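Local atomic coordinates of putative glycoside hydrolase (Bacteroides thetaiotaomicron VPI-5482, PDB entry 3HBZ), a protein that is of uncertain function but binds calcium and may play a role in carbohydrate metabolism, possibly as a glycoside hydrolase. Residues K157-V162 / L329-V334; Y145-F150 / A179-I184. One frame throughout, in Å; residues are numbered along the deposited sequence.

Contact 1: K157-V162 / L329-V334. With CA (calcium ion), chain B.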
ATOM      1  N   LYS A 157     -16.537  11.204   2.816  1.00 23.76           N
ATOM      2  CA  LYS A 157     -16.204   9.998   3.578  1.00 22.57           C
ATOM      3  C   LYS A 157     -14.780  10.110   4.021  1.00 23.63           C
ATOM      4  O   LYS A 157     -14.109  11.099   3.660  1.00 23.15           O
ATOM      5  CB  LYS A 157     -16.412   8.771   2.723  1.00 22.96           C
ATOM      6  CG  LYS A 157     -17.872   8.747   2.135  1.00 26.47           C
ATOM      7  CD  LYS A 157     -18.063   7.614   1.151  1.00 30.47           C
ATOM      8  CE  LYS A 157     -19.543   7.507   0.698  1.00 37.51           C
ATOM      9  NZ  LYS A 157     -19.642   6.561  -0.435  1.00 40.71           N
ATOM     10  N   CYS A 158     -14.341   9.134   4.819  1.00 24.22           N
ATOM     11  CA  CYS A 158     -12.946   9.099   5.271  1.00 25.76           C
ATOM     12  C   CYS A 158     -12.414   7.682   5.434  1.00 25.40           C
ATOM     13  O   CYS A 158     -13.133   6.702   5.245  1.00 26.79           O
ATOM     14  CB  CYS A 158     -12.792   9.849   6.581  1.00 25.45           C
ATOM     15  SG  CYS A 158     -13.568   9.022   8.024  1.00 26.48           S
ATOM     16  N   LEU A 159     -11.119   7.628   5.744  1.00 26.48           N
ATOM     17  CA  LEU A 159     -10.390   6.432   6.011  1.00 25.37           C
ATOM     18  C   LEU A 159     -10.645   6.053   7.461  1.00 26.17           C
ATOM     19  O   LEU A 159     -10.595   6.908   8.352  1.00 23.60           O
ATOM     20  CB  LEU A 159      -8.879   6.699   5.820  1.00 25.96           C
ATOM     21  CG  LEU A 159      -7.908   5.574   6.178  1.00 23.85           C
ATOM     22  CD1 LEU A 159      -8.198   4.355   5.296  1.00 22.48           C
ATOM     23  CD2 LEU A 159      -6.424   6.130   6.049  1.00 19.83           C
ATOM     24  N   SER A 160     -10.933   4.766   7.685  1.00 23.36           N
ATOM     25  CA  SER A 160     -11.075   4.217   9.008  1.00 22.96           C
ATOM     26  C   SER A 160     -10.173   3.011   9.204  1.00 23.76           C
ATOM     27  O   SER A 160     -10.205   2.043   8.441  1.00 23.76           O
ATOM     28  CB  SER A 160     -12.548   3.800   9.225  1.00 25.89           C
ATOM     29  OG  SER A 160     -12.715   3.328  10.546  1.00 26.46           O
ATOM     30  N   LEU A 161      -9.388   3.061  10.264  1.00 23.73           N
ATOM     31  CA  LEU A 161      -8.422   2.038  10.576  1.00 25.91           C
ATOM     32  C   LEU A 161      -8.745   1.515  11.981  1.00 26.56           C
ATOM     33  O   LEU A 161      -8.814   2.289  12.943  1.00 24.91           O
ATOM     34  CB  LEU A 161      -7.015   2.643  10.548  1.00 24.89           C
ATOM     35  CG  LEU A 161      -6.651   3.272   9.193  1.00 28.09           C
ATOM     36  CD1 LEU A 161      -5.210   3.833   9.252  1.00 27.42           C
ATOM     37  CD2 LEU A 161      -6.766   2.314   8.008  1.00 22.70           C
ATOM     38  N   VAL A 162      -9.015   0.221  12.068  1.00 26.04           N
ATOM     39  CA  VAL A 162      -9.435  -0.400  13.320  1.00 26.90           C
ATOM     40  C   VAL A 162      -8.607  -1.674  13.554  1.00 24.87           C
ATOM     41  O   VAL A 162      -8.604  -2.532  12.744  1.00 26.87           O
ATOM     42  CB  VAL A 162     -10.928  -0.741  13.339  1.00 26.30           C
ATOM     43  CG1 VAL A 162     -11.330  -1.484  14.649  1.00 22.51           C
ATOM     44  CG2 VAL A 162     -11.799   0.515  13.197  1.00 22.87           C
ATOM     45  N   LEU A 329      -8.548   4.742  14.282  1.00 24.04           N
ATOM     46  CA  LEU A 329      -7.984   5.944  13.734  1.00 26.06           C
ATOM     47  C   LEU A 329      -8.805   6.294  12.497  1.00 25.03           C
ATOM     48  O   LEU A 329      -8.904   5.477  11.577  1.00 24.36           O
ATOM     49  CB  LEU A 329      -6.499   5.734  13.362  1.00 26.66           C
ATOM     50  CG  LEU A 329      -5.790   6.924  12.690  1.00 25.98           C
ATOM     51  CD1 LEU A 329      -5.668   8.191  13.631  1.00 22.13           C
ATOM     52  CD2 LEU A 329      -4.433   6.537  12.196  1.00 23.33           C
ATOM     53  N   LEU A 330      -9.414   7.473  12.516  1.00 22.74           N
ATOM     54  CA  LEU A 330     -10.052   8.086  11.342  1.00 23.91           C
ATOM     55  C   LEU A 330      -9.168   9.166  10.749  1.00 22.49           C
ATOM     56  O   LEU A 330      -8.586   9.971  11.478  1.00 27.62           O
ATOM     57  CB  LEU A 330     -11.451   8.672  11.699  1.00 21.62           C
ATOM     58  CG  LEU A 330     -12.458   7.780  12.377  1.00 25.18           C
ATOM     59  CD1 LEU A 330     -13.804   8.582  12.612  1.00 24.55           C
ATOM     60  CD2 LEU A 330     -12.673   6.391  11.601  1.00 21.12           C
ATOM     61  N   ILE A 331      -9.037   9.176   9.418  1.00 22.93           N
ATOM     62  CA  ILE A 331      -8.152  10.109   8.742  1.00 19.79           C
ATOM     63  C   ILE A 331      -8.900  10.764   7.614  1.00 22.24           C
ATOM     64  O   ILE A 331      -9.647  10.084   6.899  1.00 24.99           O
ATOM     65  CB  ILE A 331      -6.905   9.384   8.168  1.00 18.31           C
ATOM     66  CG1 ILE A 331      -5.970   8.858   9.286  1.00 22.00           C
ATOM     67  CG2 ILE A 331      -6.168  10.259   7.177  1.00 21.04           C
ATOM     68  CD1 ILE A 331      -5.169   9.962  10.033  1.00 22.53           C
ATOM     69  N   ASP A 332      -8.761  12.086   7.476  1.00 21.90           N
ATOM     70  CA  ASP A 332      -9.349  12.774   6.346  1.00 23.22           C
ATOM     71  C   ASP A 332      -8.571  14.029   5.960  1.00 25.16           C
ATOM     72  O   ASP A 332      -7.802  14.578   6.766  1.00 23.55           O
ATOM     73  CB  ASP A 332     -10.810  13.130   6.627  1.00 24.48           C
ATOM     74  CG  ASP A 332     -11.680  13.155   5.341  1.00 29.09           C
ATOM     75  OD1 ASP A 332     -11.128  12.905   4.249  1.00 25.33           O
ATOM     76  OD2 ASP A 332     -12.904  13.443   5.428  1.00 26.32           O
ATOM     77  N   GLU A 333      -8.781  14.472   4.717  1.00 25.41           N
ATOM     78  CA  GLU A 333      -8.242  15.750   4.200  1.00 25.36           C
ATOM     79  C   GLU A 333      -6.721  15.860   4.380  1.00 26.23           C
ATOM     80  O   GLU A 333      -6.208  16.819   4.972  1.00 25.19           O
ATOM     81  CB  GLU A 333      -8.935  16.942   4.871  1.00 26.65           C
ATOM     82  CG  GLU A 333     -10.413  17.041   4.575  1.00 29.35           C
ATOM     83  CD  GLU A 333     -11.082  18.315   5.125  1.00 29.16           C
ATOM     84  OE1 GLU A 333     -10.393  19.168   5.728  1.00 33.74           O
ATOM     85  OE2 GLU A 333     -12.316  18.471   4.934  1.00 29.62           O
ATOM     86  N   VAL A 334      -5.985  14.896   3.847  1.00 25.13           N
ATOM     87  CA  VAL A 334      -4.552  14.880   4.058  1.00 25.28           C
ATOM     88  C   VAL A 334      -3.909  15.496   2.830  1.00 25.46           C
ATOM     89  O   VAL A 334      -4.405  15.337   1.714  1.00 20.85           O
ATOM     90  CB  VAL A 334      -4.006  13.415   4.257  1.00 27.46           C
ATOM     91  CG1 VAL A 334      -2.499  13.390   4.419  1.00 21.99           C
ATOM     92  CG2 VAL A 334      -4.661  12.784   5.462  1.00 21.39           C
TER
HETATM   93 CA    CA B   1     -13.174  13.023   2.851  1.00 35.78          CA
HETATM   94  O   HOH W   1     -12.525  15.213   2.217  1.00 22.13           O
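Leu329 faces Leu161 in an antiparallel hydrogen-bonded pair. Leu329 N to Leu161 O and Leu161 N to Leu329 O each span 2.8 Å. The two side chains lie alongside each other and point the same way, with Leu161 CD1 4.1 Å from Leu329 CD2. Leu330 comes next, opposite Ser160 in a non-hydrogen-bonded pair, and its side chain is on the other face of the sheet. Its CG stands anti to its own carbonyl carbon (chi1 -53°), and CD2 reaches across to Ser160 OG at 3.2 Å. Its CB also meets the sulfur of Cys158, while its CA-H points at Leu159 O. Ile331 returns to the face of Leu329 and again makes a hydrogen-bonded pair, now with Leu159. Leu159 CD2 rests 3.9 Å from Ile331 CB. Phe312 and Phe102 pack on both residues, so this face is a hydrophobic interior.

Asp332 follows the last of these pairs and binds the metal. Its carboxylate chelates a calcium ion with both oxygens, OD1 at 2.5 Å and OD2 at 2.6 Å. Lys157 binds the same ion through its backbone O, 2.3 Å away. The ion thus joins two acceptors that would otherwise probably repel. Asp332 OD2 also accepts a bond from Lys154 N. Glu333 N bonds to Asp332 OD1 from above the carboxylate plane, which is likely to limit the turning of the carboxylate; the chain turns a corner at Glu333. A water, Asn101 O, Glu103 OE2 and Thr155 O complete seven oxygen ligands. Two antiparallel strands of a beta-rich domain are thereby pinned at one end by calcium. Such an arrangement is consistent with a structural calcium site in a beta-sandwich of the galactose-binding-domain clan.

Contact 2: Y145-F150 / A179-I184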
ATOM      1  N   TYR A 145     -12.775  -5.744   7.919  1.00 22.43           N
ATOM      2  CA  TYR A 145     -11.338  -5.659   7.769  1.00 23.12           C
ATOM      3  C   TYR A 145     -10.738  -4.507   8.626  1.00 26.29           C
ATOM      4  O   TYR A 145     -11.460  -3.626   9.122  1.00 25.01           O
ATOM      5  CB  TYR A 145     -10.970  -5.433   6.318  1.00 23.48           C
ATOM      6  CG  TYR A 145     -11.113  -6.656   5.447  1.00 26.59           C
ATOM      7  CD1 TYR A 145     -12.360  -7.101   5.039  1.00 23.10           C
ATOM      8  CD2 TYR A 145      -9.970  -7.369   5.010  1.00 25.75           C
ATOM      9  CE1 TYR A 145     -12.480  -8.233   4.231  1.00 23.92           C
ATOM     10  CE2 TYR A 145     -10.087  -8.509   4.220  1.00 24.72           C
ATOM     11  CZ  TYR A 145     -11.338  -8.947   3.846  1.00 28.15           C
ATOM     12  OH  TYR A 145     -11.437 -10.048   3.031  1.00 24.56           O
ATOM     13  N   PRO A 146      -9.414  -4.535   8.827  1.00 21.92           N
ATOM     14  CA  PRO A 146      -8.758  -3.473   9.594  1.00 23.30           C
ATOM     15  C   PRO A 146      -8.779  -2.109   8.898  1.00 24.57           C
ATOM     16  O   PRO A 146      -8.704  -1.063   9.574  1.00 23.84           O
ATOM     17  CB  PRO A 146      -7.311  -3.982   9.741  1.00 22.08           C
ATOM     18  CG  PRO A 146      -7.444  -5.492   9.623  1.00 21.98           C
ATOM     19  CD  PRO A 146      -8.482  -5.646   8.504  1.00 21.76           C
ATOM     20  N   THR A 147      -8.928  -2.127   7.580  1.00 22.70           N
ATOM     21  CA  THR A 147      -8.838  -0.930   6.774  1.00 23.72           C
ATOM     22  C   THR A 147     -10.129  -0.842   5.939  1.00 25.92           C
ATOM     23  O   THR A 147     -10.384  -1.714   5.111  1.00 27.34           O
ATOM     24  CB  THR A 147      -7.646  -0.989   5.891  1.00 22.38           C
ATOM     25  OG1 THR A 147      -6.458  -1.099   6.672  1.00 24.31           O
ATOM     26  CG2 THR A 147      -7.543   0.304   4.990  1.00 18.94           C
ATOM     27  N   PHE A 148     -10.952   0.181   6.196  1.00 24.68           N
ATOM     28  CA  PHE A 148     -12.201   0.381   5.441  1.00 24.09           C
ATOM     29  C   PHE A 148     -12.556   1.841   5.315  1.00 25.43           C
ATOM     30  O   PHE A 148     -11.854   2.716   5.819  1.00 24.91           O
ATOM     31  CB  PHE A 148     -13.368  -0.416   6.049  1.00 23.11           C
ATOM     32  CG  PHE A 148     -13.698  -0.049   7.507  1.00 24.01           C
ATOM     33  CD1 PHE A 148     -12.950  -0.581   8.558  1.00 28.49           C
ATOM     34  CD2 PHE A 148     -14.750   0.808   7.811  1.00 30.14           C
ATOM     35  CE1 PHE A 148     -13.232  -0.275   9.872  1.00 23.99           C
ATOM     36  CE2 PHE A 148     -15.039   1.132   9.126  1.00 28.83           C
ATOM     37  CZ  PHE A 148     -14.291   0.588  10.164  1.00 24.45           C
ATOM     38  N   GLN A 149     -13.632   2.112   4.569  1.00 23.51           N
ATOM     39  CA  GLN A 149     -14.100   3.477   4.369  1.00 23.68           C
ATOM     40  C   GLN A 149     -15.303   3.771   5.234  1.00 24.18           C
ATOM     41  O   GLN A 149     -16.207   2.944   5.317  1.00 26.36           O
ATOM     42  CB  GLN A 149     -14.498   3.671   2.911  1.00 23.51           C
ATOM     43  CG  GLN A 149     -14.750   5.132   2.513  1.00 26.11           C
ATOM     44  CD  GLN A 149     -15.200   5.267   1.079  1.00 30.67           C
ATOM     45  OE1 GLN A 149     -15.989   4.456   0.614  1.00 26.90           O
ATOM     46  NE2 GLN A 149     -14.705   6.299   0.368  1.00 25.91           N
ATOM     47  N   PHE A 150     -15.341   4.943   5.849  1.00 25.39           N
ATOM     48  CA  PHE A 150     -16.421   5.281   6.793  1.00 26.34           C
ATOM     49  C   PHE A 150     -17.169   6.486   6.254  1.00 26.65           C
ATOM     50  O   PHE A 150     -16.523   7.428   5.758  1.00 24.57           O
ATOM     51  CB  PHE A 150     -15.788   5.613   8.149  1.00 25.87           C
ATOM     52  CG  PHE A 150     -16.754   6.073   9.189  1.00 23.07           C
ATOM     53  CD1 PHE A 150     -17.855   5.292   9.536  1.00 27.65           C
ATOM     54  CD2 PHE A 150     -16.550   7.272   9.852  1.00 23.77           C
ATOM     55  CE1 PHE A 150     -18.754   5.705  10.538  1.00 34.93           C
ATOM     56  CE2 PHE A 150     -17.438   7.706  10.869  1.00 34.56           C
ATOM     57  CZ  PHE A 150     -18.548   6.910  11.214  1.00 29.72           C
ATOM     58  N   ALA A 179      -3.350  -4.536  13.012  1.00 22.81           N
ATOM     59  CA  ALA A 179      -3.570  -3.118  13.012  1.00 22.63           C
ATOM     60  C   ALA A 179      -4.201  -2.700  11.718  1.00 25.05           C
ATOM     61  O   ALA A 179      -3.896  -3.257  10.691  1.00 24.50           O
ATOM     62  CB  ALA A 179      -2.220  -2.314  13.198  1.00 21.35           C
ATOM     63  N   GLY A 180      -5.059  -1.694  11.754  1.00 24.53           N
ATOM     64  CA  GLY A 180      -5.519  -1.093  10.506  1.00 24.93           C
ATOM     65  C   GLY A 180      -4.404  -0.195   9.999  1.00 23.88           C
ATOM     66  O   GLY A 180      -3.902   0.686  10.733  1.00 24.88           O
ATOM     67  N   ASN A 181      -4.038  -0.374   8.753  1.00 24.50           N
ATOM     68  CA  ASN A 181      -3.080   0.499   8.106  1.00 23.66           C
ATOM     69  C   ASN A 181      -3.455   0.921   6.678  1.00 26.54           C
ATOM     70  O   ASN A 181      -4.358   0.373   6.023  1.00 29.24           O
ATOM     71  CB  ASN A 181      -1.676  -0.136   8.131  1.00 23.32           C
ATOM     72  CG  ASN A 181      -1.636  -1.462   7.422  1.00 27.61           C
ATOM     73  OD1 ASN A 181      -2.655  -1.969   6.931  1.00 29.71           O
ATOM     74  ND2 ASN A 181      -0.461  -2.024   7.348  1.00 26.19           N
ATOM     75  N   LEU A 182      -2.743   1.934   6.208  1.00 26.86           N
ATOM     76  CA  LEU A 182      -2.852   2.351   4.835  1.00 24.96           C
ATOM     77  C   LEU A 182      -1.534   2.993   4.518  1.00 25.03           C
ATOM     78  O   LEU A 182      -1.017   3.786   5.332  1.00 26.32           O
ATOM     79  CB  LEU A 182      -3.979   3.363   4.609  1.00 24.37           C
ATOM     80  CG  LEU A 182      -4.398   3.588   3.158  1.00 25.27           C
ATOM     81  CD1 LEU A 182      -5.336   2.404   2.756  1.00 25.56           C
ATOM     82  CD2 LEU A 182      -5.092   5.003   2.947  1.00 20.60           C
ATOM     83  N   PHE A 183      -1.008   2.696   3.334  1.00 23.40           N
ATOM     84  CA  PHE A 183       0.244   3.288   2.940  1.00 27.28           C
ATOM     85  C   PHE A 183       0.465   3.387   1.439  1.00 25.00           C
ATOM     86  O   PHE A 183      -0.139   2.684   0.655  1.00 23.64           O
ATOM     87  CB  PHE A 183       1.411   2.506   3.590  1.00 25.30           C
ATOM     88  CG  PHE A 183       1.404   1.007   3.283  1.00 26.30           C
ATOM     89  CD1 PHE A 183       0.636   0.117   4.023  1.00 22.99           C
ATOM     90  CD2 PHE A 183       2.150   0.503   2.262  1.00 23.46           C
ATOM     91  CE1 PHE A 183       0.631  -1.216   3.761  1.00 25.68           C
ATOM     92  CE2 PHE A 183       2.146  -0.834   1.981  1.00 26.76           C
ATOM     93  CZ  PHE A 183       1.392  -1.710   2.737  1.00 25.34           C
ATOM     94  N   ILE A 184       1.379   4.264   1.070  1.00 24.57           N
ATOM     95  CA  ILE A 184       1.863   4.353  -0.288  1.00 23.88           C
ATOM     96  C   ILE A 184       2.901   3.256  -0.515  1.00 24.50           C
ATOM     97  O   ILE A 184       3.892   3.152   0.194  1.00 25.01           O
ATOM     98  CB  ILE A 184       2.440   5.714  -0.605  1.00 23.45           C
ATOM     99  CG1 ILE A 184       1.321   6.773  -0.606  1.00 23.46           C
ATOM    100  CG2 ILE A 184       3.222   5.697  -2.036  1.00 22.63           C
ATOM    101  CD1 ILE A 184       1.875   8.195  -0.768  1.00 26.29           C
TER
HETATM  102  O   HOH W   2      -5.471  -3.612   6.697  1.00 24.92           O
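Thr147 and Leu182 cross at about a right angle, with Thr147 CG2 3.8 Å from Leu182 CD1. The methyl lies anti to the backbone N of Thr147, which leaves OG1 anti to the carbonyl carbon (chi1 -60°). From there the hydroxyl donates to Asn181 O at 2.6 Å, in the carbonyl plane and on a lone pair. A water donates to Thr147 OG1 at 2.7 Å and also, over a longer 3.3 Å, to Asn181 OD1. OG1 is thus both donor and acceptor. Asn181 OD1 is held in addition by Gly129 N. A valine in place of Thr147 would probably leave Asn181 O without this donor and the water without one of its acceptors.

Pro146 CB lies against the Gly180 backbone, 3.5 Å from Gly180 CA, tighter than usual van der Waals contact. Gly180 has no side chain, and its CA-H points to Pro146 O at close range.

Asn130 and Tyr133 of helix 130-134 pack on Pro146. Strand 158-165 pairs with the strands of both segments; its Leu161 touches Thr147 and its Leu159 touches Leu182. Strand 306-313 pairs with strand 177-183.

The centres of contacts 1 and 2 lie about 8 Å apart, and strand 158-165 connects them. It pairs antiparallel with strand 328-338 in contact 1, and with both strands 147-150 and 177-183 of contact 2. The segments alternate along the chain: 145-150, 157-162, 179-184, then 329-334. The two contacts touch directly through the backbone, with probable hydrogen bonds Val162 N to Pro146 O, 2.8 Å, and Phe150 N to Cys158 O, 2.9 Å. All four segments fall in the putative carbohydrate metabolism domain. Strands distant in sequence are thus gathered round one strand, beside a calcium ion that ties its start to the C-terminal strand.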